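Local coordinates for MOG1 protein (Saccharomyces cerevisiae, PDB 1JHS) that binds the small GTPase Gsp1, the yeast Ran, and takes part in nuclear protein import and poly(A)+ mRNA export, at residues 16-21 with 169-174; 41-46 with 51-56. The protein carries 1 engineered substitution. All blocks are in the same frame, centred on the assembly; numbering follows the deposited sequence.

Contact 1. Residues 16-21 with 169-174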
ATOM      1  N   VAL A  16       9.404  -7.513   1.624  1.00 11.07           N
ATOM      2  CA  VAL A  16       8.939  -8.384   2.707  1.00 10.62           C
ATOM      3  C   VAL A  16       7.442  -8.255   2.870  1.00 10.60           C
ATOM      4  O   VAL A  16       6.867  -7.252   2.452  1.00  9.95           O
ATOM      5  CB  VAL A  16       9.596  -8.006   4.054  1.00 10.68           C
ATOM      6  CG1 VAL A  16      11.107  -8.145   3.955  1.00 10.25           C
ATOM      7  CG2 VAL A  16       9.226  -6.547   4.438  1.00 10.55           C
ATOM      8  N   VAL A  17       6.817  -9.300   3.431  1.00 10.83           N
ATOM      9  CA  VAL A  17       5.393  -9.279   3.756  1.00 11.81           C
ATOM     10  C   VAL A  17       5.213  -9.989   5.111  1.00 11.52           C
ATOM     11  O   VAL A  17       6.078 -10.777   5.545  1.00 12.00           O
ATOM     12  CB  VAL A  17       4.469  -9.949   2.667  1.00 12.05           C
ATOM     13  CG1 VAL A  17       4.722  -9.313   1.290  1.00 11.94           C
ATOM     14  CG2 VAL A  17       4.666 -11.452   2.644  1.00 12.19           C
ATOM     15  N   PRO A  18       4.104  -9.711   5.816  1.00 11.10           N
ATOM     16  CA  PRO A  18       3.901 -10.364   7.116  1.00 11.98           C
ATOM     17  C   PRO A  18       3.608 -11.848   7.029  1.00 11.68           C
ATOM     18  O   PRO A  18       3.126 -12.342   6.013  1.00 11.20           O
ATOM     19  CB  PRO A  18       2.678  -9.642   7.701  1.00 11.52           C
ATOM     20  CG  PRO A  18       2.632  -8.324   6.959  1.00 11.39           C
ATOM     21  CD  PRO A  18       3.032  -8.746   5.547  1.00 11.40           C
ATOM     22  N   PRO A  19       3.885 -12.580   8.121  1.00 11.36           N
ATOM     23  CA  PRO A  19       3.589 -14.013   8.082  1.00 12.09           C
ATOM     24  C   PRO A  19       2.061 -14.190   7.986  1.00 11.96           C
ATOM     25  O   PRO A  19       1.289 -13.334   8.435  1.00 11.62           O
ATOM     26  CB  PRO A  19       4.172 -14.529   9.401  1.00 11.78           C
ATOM     27  CG  PRO A  19       4.240 -13.296  10.305  1.00 12.08           C
ATOM     28  CD  PRO A  19       4.644 -12.211   9.334  1.00 11.74           C
ATOM     29  N   GLY A  20       1.629 -15.271   7.356  1.00 12.28           N
ATOM     30  CA  GLY A  20       0.200 -15.508   7.226  1.00 13.04           C
ATOM     31  C   GLY A  20      -0.418 -14.855   6.003  1.00 13.45           C
ATOM     32  O   GLY A  20      -1.632 -14.989   5.779  1.00 13.40           O
ATOM     33  N   PHE A  21       0.392 -14.135   5.224  1.00 13.49           N
ATOM     34  CA  PHE A  21      -0.102 -13.476   4.015  1.00 14.07           C
ATOM     35  C   PHE A  21       0.243 -14.385   2.842  1.00 15.04           C
ATOM     36  O   PHE A  21       1.386 -14.815   2.708  1.00 15.75           O
ATOM     37  CB  PHE A  21       0.557 -12.105   3.816  1.00 13.12           C
ATOM     38  CG  PHE A  21      -0.116 -10.992   4.565  1.00 12.51           C
ATOM     39  CD1 PHE A  21      -0.160 -10.993   5.957  1.00 12.01           C
ATOM     40  CD2 PHE A  21      -0.707  -9.921   3.874  1.00 12.24           C
ATOM     41  CE1 PHE A  21      -0.778  -9.951   6.656  1.00 11.48           C
ATOM     42  CE2 PHE A  21      -1.325  -8.880   4.568  1.00 11.84           C
ATOM     43  CZ  PHE A  21      -1.360  -8.899   5.971  1.00 11.61           C
ATOM     44  N   TYR A 169       1.391   1.197   8.550  1.00  8.91           N
ATOM     45  CA  TYR A 169       2.361   2.164   8.058  1.00  8.72           C
ATOM     46  C   TYR A 169       3.774   1.668   8.317  1.00  8.54           C
ATOM     47  O   TYR A 169       4.674   1.910   7.515  1.00  7.81           O
ATOM     48  CB  TYR A 169       2.154   3.530   8.711  1.00  8.79           C
ATOM     49  CG  TYR A 169       2.921   4.619   8.006  1.00  9.68           C
ATOM     50  CD1 TYR A 169       2.637   4.953   6.678  1.00  9.77           C
ATOM     51  CD2 TYR A 169       3.909   5.347   8.672  1.00 10.19           C
ATOM     52  CE1 TYR A 169       3.315   6.007   6.040  1.00 10.41           C
ATOM     53  CE2 TYR A 169       4.594   6.388   8.042  1.00 10.29           C
ATOM     54  CZ  TYR A 169       4.283   6.713   6.733  1.00 10.50           C
ATOM     55  OH  TYR A 169       4.936   7.767   6.133  1.00 10.42           O
ATOM     56  N   GLN A 170       3.986   0.976   9.431  1.00  8.76           N
ATOM     57  CA  GLN A 170       5.323   0.459   9.696  1.00  8.91           C
ATOM     58  C   GLN A 170       5.646  -0.610   8.642  1.00  9.05           C
ATOM     59  O   GLN A 170       6.740  -0.640   8.081  1.00  9.25           O
ATOM     60  CB  GLN A 170       5.416  -0.158  11.089  1.00  9.94           C
ATOM     61  CG  GLN A 170       6.821  -0.632  11.397  1.00 11.00           C
ATOM     62  CD  GLN A 170       6.957  -1.166  12.811  1.00 12.57           C
ATOM     63  OE1 GLN A 170       6.158  -0.817  13.701  1.00 13.35           O
ATOM     64  NE2 GLN A 170       7.972  -2.003  13.033  1.00 12.14           N
ATOM     65  N   LEU A 171       4.677  -1.473   8.353  1.00  9.02           N
ATOM     66  CA  LEU A 171       4.879  -2.508   7.327  1.00  8.55           C
ATOM     67  C   LEU A 171       5.219  -1.854   5.997  1.00  8.54           C
ATOM     68  O   LEU A 171       6.162  -2.252   5.318  1.00  8.38           O
ATOM     69  CB  LEU A 171       3.609  -3.359   7.169  1.00  8.70           C
ATOM     70  CG  LEU A 171       3.511  -4.243   5.927  1.00  8.24           C
ATOM     71  CD1 LEU A 171       4.651  -5.274   5.911  1.00  9.02           C
ATOM     72  CD2 LEU A 171       2.150  -4.961   5.929  1.00  8.85           C
ATOM     73  N   LEU A 172       4.447  -0.837   5.634  1.00  8.51           N
ATOM     74  CA  LEU A 172       4.650  -0.131   4.363  1.00  8.02           C
ATOM     75  C   LEU A 172       6.081   0.398   4.265  1.00  8.48           C
ATOM     76  O   LEU A 172       6.761   0.220   3.244  1.00  8.66           O
ATOM     77  CB  LEU A 172       3.661   1.026   4.242  1.00  7.83           C
ATOM     78  CG  LEU A 172       3.699   1.779   2.895  1.00  7.50           C
ATOM     79  CD1 LEU A 172       3.089   0.904   1.773  1.00  8.00           C
ATOM     80  CD2 LEU A 172       2.911   3.107   3.050  1.00  7.76           C
ATOM     81  N   GLN A 173       6.546   1.050   5.325  1.00  8.86           N
ATOM     82  CA  GLN A 173       7.895   1.582   5.318  1.00  9.25           C
ATOM     83  C   GLN A 173       8.946   0.475   5.252  1.00  9.31           C
ATOM     84  O   GLN A 173       9.968   0.625   4.576  1.00  8.72           O
ATOM     85  CB  GLN A 173       8.089   2.517   6.518  1.00 10.00           C
ATOM     86  CG  GLN A 173       7.270   3.819   6.340  1.00 12.00           C
ATOM     87  CD  GLN A 173       7.751   4.995   7.175  1.00 13.15           C
ATOM     88  OE1 GLN A 173       7.961   4.864   8.394  1.00 14.31           O
ATOM     89  NE2 GLN A 173       7.914   6.173   6.522  1.00 13.50           N
ATOM     90  N   GLU A 174       8.699  -0.643   5.934  1.00  9.38           N
ATOM     91  CA  GLU A 174       9.655  -1.767   5.878  1.00  9.64           C
ATOM     92  C   GLU A 174       9.713  -2.357   4.463  1.00  9.60           C
ATOM     93  O   GLU A 174      10.781  -2.754   4.003  1.00  9.69           O
ATOM     94  CB  GLU A 174       9.297  -2.861   6.889  1.00 10.00           C
ATOM     95  CG  GLU A 174       9.391  -2.388   8.358  1.00 10.05           C
ATOM     96  CD  GLU A 174       9.366  -3.536   9.361  1.00 10.63           C
ATOM     97  OE1 GLU A 174       9.244  -3.252  10.577  1.00 10.45           O
ATOM     98  OE2 GLU A 174       9.481  -4.721   8.951  1.00 11.36           O
TER
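P18 and L171 meet through carbon alone: CG of P18 lies 3.6 Å from CD2 of L171, and CD of P18 is 3.8 Å from CD1 of L171. Both leucine methyls face the CG-CD edge of the proline ring, the two side chains crossing at about a right angle. What brings the methyls there is the leucine's first torsion (chi1 165°), which carries CG away from the backbone N and reaches out from helix 163-178. Three residues along the helix from L171, the carbonyl O of E174 is touched more loosely by CG2 of V16, at 4.1 Å. E174 itself is engaged along the helix, its OE1 taking a hydrogen bond of 3.0 Å from NE2 of Q170, nearly in the amide plane.

Behind the first shell, CD of P18 sits over the centre of the F21 ring, 3.9 Å above its plane, in the type II turn from P18 to F21. The turn leaving strand 13-17 of the three-stranded sheet thus packs against helix 163-178, and I57 of the seven-stranded sheet touches P18, F21 and L171 alike. Without the ring carbons of P18, as with an alanine here, the L171 methyls and the F21 face would probably lose their shared partner, opening a gap between turn and helix. Carbon on carbon, with one methyl-to-carbonyl touch beside it, is consistent with a join made by apolar packing.

Contact 2. Residues 41-46 with 51-56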
ATOM      1  N   ARG A  41      -4.652 -15.156   7.625  1.00 16.86           N
ATOM      2  CA  ARG A  41      -4.587 -15.603   9.018  1.00 18.64           C
ATOM      3  C   ARG A  41      -5.961 -15.990   9.561  1.00 20.28           C
ATOM      4  O   ARG A  41      -6.978 -15.409   9.182  1.00 19.93           O
ATOM      5  CB  ARG A  41      -4.040 -14.491   9.913  1.00 17.72           C
ATOM      6  CG  ARG A  41      -2.646 -14.008   9.552  1.00 16.79           C
ATOM      7  CD  ARG A  41      -2.219 -12.829  10.444  1.00 15.60           C
ATOM      8  NE  ARG A  41      -0.843 -12.423  10.169  1.00 14.32           N
ATOM      9  CZ  ARG A  41      -0.214 -11.420  10.772  1.00 13.94           C
ATOM     10  NH1 ARG A  41      -0.836 -10.703  11.695  1.00 13.46           N
ATOM     11  NH2 ARG A  41       1.046 -11.146  10.466  1.00 13.02           N
ATOM     12  N   ARG A  42      -5.982 -16.960  10.464  1.00 22.55           N
ATOM     13  CA  ARG A  42      -7.230 -17.370  11.100  1.00 25.39           C
ATOM     14  C   ARG A  42      -7.477 -16.392  12.256  1.00 26.75           C
ATOM     15  O   ARG A  42      -6.535 -15.801  12.797  1.00 26.45           O
ATOM     16  CB  ARG A  42      -7.120 -18.812  11.621  1.00 26.24           C
ATOM     17  CG  ARG A  42      -6.965 -19.848  10.511  1.00 28.00           C
ATOM     18  CD  ARG A  42      -7.041 -21.296  11.043  1.00 29.39           C
ATOM     19  NE  ARG A  42      -5.973 -21.591  11.993  1.00 30.47           N
ATOM     20  CZ  ARG A  42      -4.699 -21.756  11.661  1.00 31.06           C
ATOM     21  NH1 ARG A  42      -4.324 -21.662  10.390  1.00 31.48           N
ATOM     22  NH2 ARG A  42      -3.798 -21.990  12.604  1.00 31.79           N
ATOM     23  N   ASP A  43      -8.734 -16.212  12.644  1.00 28.85           N
ATOM     24  CA  ASP A  43      -9.028 -15.273  13.719  1.00 31.31           C
ATOM     25  C   ASP A  43      -8.305 -15.624  15.025  1.00 32.93           C
ATOM     26  O   ASP A  43      -7.900 -14.732  15.763  1.00 33.02           O
ATOM     27  CB  ASP A  43     -10.540 -15.195  13.991  1.00 31.63           C
ATOM     28  CG  ASP A  43     -11.339 -14.746  12.778  1.00 32.09           C
ATOM     29  OD1 ASP A  43     -10.781 -14.041  11.907  1.00 31.75           O
ATOM     30  OD2 ASP A  43     -12.543 -15.091  12.709  1.00 32.39           O
ATOM     31  N   GLU A  44      -8.132 -16.917  15.289  1.00 34.89           N
ATOM     32  CA  GLU A  44      -7.479 -17.383  16.516  1.00 37.00           C
ATOM     33  C   GLU A  44      -6.005 -17.029  16.611  1.00 37.69           C
ATOM     34  O   GLU A  44      -5.537 -16.582  17.662  1.00 38.00           O
ATOM     35  CB  GLU A  44      -7.578 -18.909  16.656  1.00 38.08           C
ATOM     36  CG  GLU A  44      -8.864 -19.544  16.184  1.00 39.75           C
ATOM     37  CD  GLU A  44      -8.917 -19.672  14.681  1.00 40.47           C
ATOM     38  OE1 GLU A  44      -9.403 -18.727  14.029  1.00 41.30           O
ATOM     39  OE2 GLU A  44      -8.459 -20.711  14.152  1.00 41.43           O
ATOM     40  N   GLU A  45      -5.278 -17.264  15.520  1.00 38.34           N
ATOM     41  CA  GLU A  45      -3.843 -17.000  15.458  1.00 39.00           C
ATOM     42  C   GLU A  45      -3.421 -15.681  16.074  1.00 39.01           C
ATOM     43  O   GLU A  45      -4.022 -14.638  15.829  1.00 38.84           O
ATOM     44  CB  GLU A  45      -3.361 -17.060  14.011  1.00 39.61           C
ATOM     45  CG  GLU A  45      -3.363 -18.460  13.427  1.00 40.54           C
ATOM     46  CD  GLU A  45      -2.998 -18.476  11.958  1.00 41.27           C
ATOM     47  OE1 GLU A  45      -3.743 -17.897  11.144  1.00 41.49           O
ATOM     48  OE2 GLU A  45      -1.956 -19.070  11.619  1.00 41.97           O
ATOM     49  N   GLU A  46      -2.374 -15.733  16.884  1.00 39.16           N
ATOM     50  CA  GLU A  46      -1.886 -14.530  17.523  1.00 39.16           C
ATOM     51  C   GLU A  46      -0.492 -14.152  17.076  1.00 38.61           C
ATOM     52  O   GLU A  46       0.480 -14.870  17.293  1.00 38.61           O
ATOM     53  CB  GLU A  46      -1.947 -14.658  19.050  1.00 40.23           C
ATOM     54  CG  GLU A  46      -3.360 -14.457  19.599  1.00 41.47           C
ATOM     55  CD  GLU A  46      -3.400 -14.234  21.101  1.00 42.45           C
ATOM     56  OE1 GLU A  46      -2.491 -13.554  21.624  1.00 42.79           O
ATOM     57  OE2 GLU A  46      -4.357 -14.719  21.757  1.00 42.83           O
ATOM     58  N   LEU A  51      -1.620  -6.411  13.211  1.00 18.67           N
ATOM     59  CA  LEU A  51      -2.510  -6.566  12.052  1.00 17.27           C
ATOM     60  C   LEU A  51      -3.722  -7.429  12.417  1.00 16.34           C
ATOM     61  O   LEU A  51      -3.700  -8.145  13.415  1.00 16.46           O
ATOM     62  CB  LEU A  51      -1.755  -7.213  10.879  1.00 16.65           C
ATOM     63  CG  LEU A  51      -0.487  -6.488  10.416  1.00 16.33           C
ATOM     64  CD1 LEU A  51       0.126  -7.168   9.173  1.00 16.57           C
ATOM     65  CD2 LEU A  51      -0.859  -5.045  10.107  1.00 16.49           C
ATOM     66  N   ALA A  52      -4.792  -7.340  11.634  1.00 15.49           N
ATOM     67  CA  ALA A  52      -5.974  -8.159  11.912  1.00 14.33           C
ATOM     68  C   ALA A  52      -5.953  -9.314  10.901  1.00 13.86           C
ATOM     69  O   ALA A  52      -4.942 -10.024  10.815  1.00 13.55           O
ATOM     70  CB  ALA A  52      -7.249  -7.308  11.785  1.00 14.81           C
ATOM     71  N   THR A  53      -7.030  -9.524  10.144  1.00 12.61           N
ATOM     72  CA  THR A  53      -7.014 -10.616   9.167  1.00 12.06           C
ATOM     73  C   THR A  53      -7.573 -10.229   7.810  1.00 11.10           C
ATOM     74  O   THR A  53      -7.786 -11.102   6.981  1.00 11.32           O
ATOM     75  CB  THR A  53      -7.820 -11.895   9.634  1.00 12.30           C
ATOM     76  OG1 THR A  53      -9.225 -11.602   9.658  1.00 13.01           O
ATOM     77  CG2 THR A  53      -7.401 -12.344  11.030  1.00 12.97           C
ATOM     78  N   ASN A  54      -7.777  -8.933   7.559  1.00 10.39           N
ATOM     79  CA  ASN A  54      -8.376  -8.526   6.289  1.00  9.51           C
ATOM     80  C   ASN A  54      -7.588  -7.555   5.414  1.00  9.03           C
ATOM     81  O   ASN A  54      -8.141  -7.033   4.461  1.00  8.11           O
ATOM     82  CB  ASN A  54      -9.789  -7.968   6.528  1.00  9.38           C
ATOM     83  CG  ASN A  54      -9.784  -6.679   7.346  1.00 10.31           C
ATOM     84  OD1 ASN A  54      -8.728  -6.228   7.789  1.00  9.93           O
ATOM     85  ND2 ASN A  54     -10.974  -6.089   7.571  1.00  9.81           N
ATOM     86  N   GLU A  55      -6.315  -7.321   5.713  1.00  8.92           N
ATOM     87  CA  GLU A  55      -5.514  -6.403   4.875  1.00  8.86           C
ATOM     88  C   GLU A  55      -5.059  -7.078   3.578  1.00  8.54           C
ATOM     89  O   GLU A  55      -4.985  -8.290   3.499  1.00  8.60           O
ATOM     90  CB  GLU A  55      -4.261  -5.921   5.624  1.00  8.61           C
ATOM     91  CG  GLU A  55      -4.550  -5.249   6.971  1.00  9.50           C
ATOM     92  CD  GLU A  55      -4.617  -6.261   8.107  1.00 10.06           C
ATOM     93  OE1 GLU A  55      -4.468  -7.475   7.835  1.00 11.08           O
ATOM     94  OE2 GLU A  55      -4.794  -5.849   9.269  1.00 10.48           O
ATOM     95  N   SER A  56      -4.773  -6.284   2.556  1.00  8.43           N
ATOM     96  CA  SER A  56      -4.285  -6.828   1.287  1.00  8.49           C
ATOM     97  C   SER A  56      -3.199  -5.885   0.797  1.00  8.33           C
ATOM     98  O   SER A  56      -3.220  -4.671   1.073  1.00  8.09           O
ATOM     99  CB  SER A  56      -5.416  -6.962   0.255  1.00  7.90           C
ATOM    100  OG  SER A  56      -6.156  -5.767   0.121  1.00  8.91           O
TER
HETATM  101  O   HOH W   1      -3.411 -11.214  13.014  1.00 12.81           O
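The long connection between strands 34-39 and 56-63 doubles back on itself here, and R41 on its outgoing limb faces L51, A52 and T53 on its returning one. The nearest backbone approach is between R41 and T53, whose CA atoms are 5.5 Å apart. The methyl CG2 of T53 packs 3.6 Å from the carbonyl O of R41, while D43 brings OD1 to 3.7 Å from OG1 of T53, the side chains crossing at about a right angle.

R41 runs fully extended from CG to NE (chi2 and chi3 both 176°), which carries its guanidinium past T53 to L51, where NH1 stands 3.7 Å from CB of L51. At the guanidinium edge, in its plane, water 1 accepts from NH1 of R41 at 2.9 Å. The same water can donate to the carbonyl O of A52 at 2.9 Å, though other acceptors compete for its protons. This is a strand-connecting loop fastened largely through the R41 side chain: D49, within the bend, forms a salt bridge with NH2 of R41, and F47 makes a cation-pi contact with it.

Each limb also has its own internal pairing. NE of R42 forms a salt bridge with OE2 of E44 at 3.4 Å, whereas OE2 of E45 lies well out of the R42 guanidinium plane near NH2 and acts by charge alone. On the returning limb, N of A52 donates to the syn lone pair of OE2 of E55 at 2.8 Å, and that oxygen also forms a salt bridge with R164 of helix 163-178.

In the fold
The two contacts lie with their centres about 13 Å apart, on the same side of the chain's centre, and they touch directly. P19 of contact 1 offers its carbonyl O to NE of R41 in contact 2, at 2.9 Å in a probable hydrogen bond. P18 serves both: its CG packs 3.5 Å from CD1 of L51, and its CB the same distance from NH2 of R41. In sequence, 41-46 and 51-56 both fall between 16-21 and 169-174. Helix 163-178 is common ground, for it also touches L51 through A167 and V168. The centre of contact 1, which is buried, is about 10 Å from the centre of the chain, and that of contact 2, at the surface, about 17 Å.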